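Local coordinates for protein lysyl oxidase (Pichia pastoris, PDB 1W7C) that probably oxidises primary amines, including peptidyl lysine, to aldehydes as a copper enzyme that carries a topaquinone cofactor, at residues W293-D296 and Y301-W304. Residues are numbered along the deposited sequence; the frame is centred on the assembly and turned at random.
Sequences WAYD and YFSW
F302 overlaps the CB of Y295 and the six-membered ring of W293, both in segment 293-296, with the CD2-CE2 side of its ring. Its CD2 lies 3.7 Å from Y295 CB, and its CE2 is 4.1 Å from W293 CZ3, which arrives at the edge of the phenyl ring, close to its plane. CG of F302 stands anti to the carbonyl carbon (chi1 -67°), which brings the ring over Y295 CB, and the W293 and F302 side chains run side by side in the same direction. Beyond them, W293 CB packs 3.9 Å from W304 CB, while W304 NE1 is hydrogen-bonded to E403 OE2. F382 meets the rings of both F302 and Y295 edge-to-face, and V401 and L427 add aliphatic cover, joining this surface to strands 391-405 and 418-433.

Strands 294-296 and 301-304 form an antiparallel beta hairpin within the copper amine oxidase enzyme domain, and Y295 and F302 make its non-hydrogen-bonded pair, which puts their side chains on one face of the sheet. A294 and S303 form a hydrogen-bonded pair: A294 N reaches S303 O at 2.9 Å, and S303 N returns to A294 O at 3.0 Å, the latter donor standing 37° out of the carbonyl plane. D296 N binds Y301 O at 2.8 Å, whereas the return bond from Y301 N to D296 O is weak.

The face of A294, S303, D296 and Y301 has no ring-to-ring contact between the two segments. S303 OG rests 3.5 Å from A294 CB. The D296 carboxylate is bound outside the pair, with OD2 accepting from A15 N and OD1 from E299 N in the connecting turn, and H276 of the second subunit packs on A294 and S303.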
loop_
_atom_site.group_PDB
_atom_site.type_symbol
_atom_site.label_atom_id
_atom_site.label_comp_id
_atom_site.label_asym_id
_atom_site.label_seq_id
_atom_site.Cartn_x
_atom_site.Cartn_y
_atom_site.Cartn_z
ATOM N N TRP A 293 -25.398 -0.910 2.762
ATOM C CA TRP A 293 -25.220 -2.352 2.765
ATOM C C TRP A 293 -26.375 -2.962 3.559
ATOM O O TRP A 293 -26.973 -2.329 4.411
ATOM C CB TRP A 293 -23.845 -2.755 3.343
ATOM C CG TRP A 293 -23.542 -2.217 4.714
ATOM C CD1 TRP A 293 -22.930 -1.037 5.010
ATOM C CD2 TRP A 293 -23.778 -2.869 5.981
ATOM N NE1 TRP A 293 -22.821 -0.883 6.372
ATOM C CE2 TRP A 293 -23.344 -1.980 6.996
ATOM C CE3 TRP A 293 -24.375 -4.078 6.367
ATOM C CZ2 TRP A 293 -23.425 -2.289 8.341
ATOM C CZ3 TRP A 293 -24.454 -4.381 7.705
ATOM C CH2 TRP A 293 -23.998 -3.483 8.681
ATOM N N ALA A 294 -26.703 -4.195 3.226
ATOM C CA ALA A 294 -27.806 -4.944 3.831
ATOM C C ALA A 294 -27.299 -6.264 4.383
ATOM O O ALA A 294 -26.210 -6.715 4.049
ATOM C CB ALA A 294 -28.915 -5.181 2.822
ATOM N N TYR A 295 -28.097 -6.907 5.219
ATOM C CA TYR A 295 -27.678 -8.170 5.824
ATOM C C TYR A 295 -28.873 -8.971 6.289
ATOM O O TYR A 295 -29.977 -8.433 6.486
ATOM C CB TYR A 295 -26.716 -7.950 6.997
ATOM C CG TYR A 295 -27.377 -7.355 8.213
ATOM C CD1 TYR A 295 -27.667 -8.129 9.335
ATOM C CD2 TYR A 295 -27.716 -6.018 8.235
ATOM C CE1 TYR A 295 -28.289 -7.586 10.435
ATOM C CE2 TYR A 295 -28.388 -5.443 9.338
ATOM C CZ TYR A 295 -28.668 -6.235 10.427
ATOM O OH TYR A 295 -29.269 -5.697 11.531
ATOM N N ASP A 296 -28.612 -10.275 6.404
ATOM C CA ASP A 296 -29.529 -11.233 7.020
ATOM C C ASP A 296 -28.937 -11.555 8.389
ATOM O O ASP A 296 -27.857 -12.145 8.467
ATOM C CB ASP A 296 -29.586 -12.496 6.144
ATOM C CG ASP A 296 -30.545 -13.525 6.665
ATOM O OD1 ASP A 296 -30.694 -13.628 7.900
ATOM O OD2 ASP A 296 -31.151 -14.306 5.893
ATOM N N TYR A 301 -25.302 -13.163 6.353
ATOM C CA TYR A 301 -25.132 -12.942 4.920
ATOM C C TYR A 301 -25.214 -11.443 4.682
ATOM O O TYR A 301 -26.075 -10.765 5.262
ATOM C CB TYR A 301 -26.221 -13.673 4.127
ATOM C CG TYR A 301 -26.174 -13.367 2.655
ATOM C CD1 TYR A 301 -25.308 -14.054 1.804
ATOM C CD2 TYR A 301 -26.987 -12.398 2.099
ATOM C CE1 TYR A 301 -25.249 -13.774 0.462
ATOM C CE2 TYR A 301 -26.923 -12.094 0.743
ATOM C CZ TYR A 301 -26.071 -12.803 -0.082
ATOM O OH TYR A 301 -25.984 -12.512 -1.433
ATOM N N PHE A 302 -24.280 -10.922 3.885
ATOM C CA PHE A 302 -24.123 -9.487 3.650
ATOM C C PHE A 302 -24.186 -9.192 2.158
ATOM O O PHE A 302 -23.708 -9.985 1.364
ATOM C CB PHE A 302 -22.744 -9.052 4.190
ATOM C CG PHE A 302 -22.663 -9.147 5.666
ATOM C CD1 PHE A 302 -22.297 -10.330 6.280
ATOM C CD2 PHE A 302 -23.036 -8.081 6.473
ATOM C CE1 PHE A 302 -22.338 -10.433 7.663
ATOM C CE2 PHE A 302 -23.065 -8.198 7.832
ATOM C CZ PHE A 302 -22.719 -9.344 8.426
ATOM N N SER A 303 -24.850 -8.090 1.802
ATOM C CA SER A 303 -24.911 -7.590 0.430
ATOM C C SER A 303 -24.532 -6.107 0.393
ATOM O O SER A 303 -24.934 -5.305 1.234
ATOM C CB SER A 303 -26.333 -7.791 -0.197
ATOM O OG SER A 303 -27.270 -6.902 0.323
ATOM N N TRP A 304 -23.770 -5.769 -0.637
ATOM C CA TRP A 304 -23.373 -4.403 -0.893
ATOM C C TRP A 304 -23.002 -4.250 -2.357
ATOM O O TRP A 304 -22.047 -4.870 -2.812
ATOM C CB TRP A 304 -22.216 -3.978 -0.004
ATOM C CG TRP A 304 -21.651 -2.615 -0.342
ATOM C CD1 TRP A 304 -22.115 -1.398 0.076
ATOM C CD2 TRP A 304 -20.471 -2.346 -1.111
ATOM N NE1 TRP A 304 -21.341 -0.386 -0.418
ATOM C CE2 TRP A 304 -20.312 -0.931 -1.143
ATOM C CE3 TRP A 304 -19.551 -3.128 -1.797
ATOM C CZ2 TRP A 304 -19.274 -0.312 -1.843
ATOM C CZ3 TRP A 304 -18.543 -2.497 -2.484
ATOM C CH2 TRP A 304 -18.394 -1.127 -2.487
#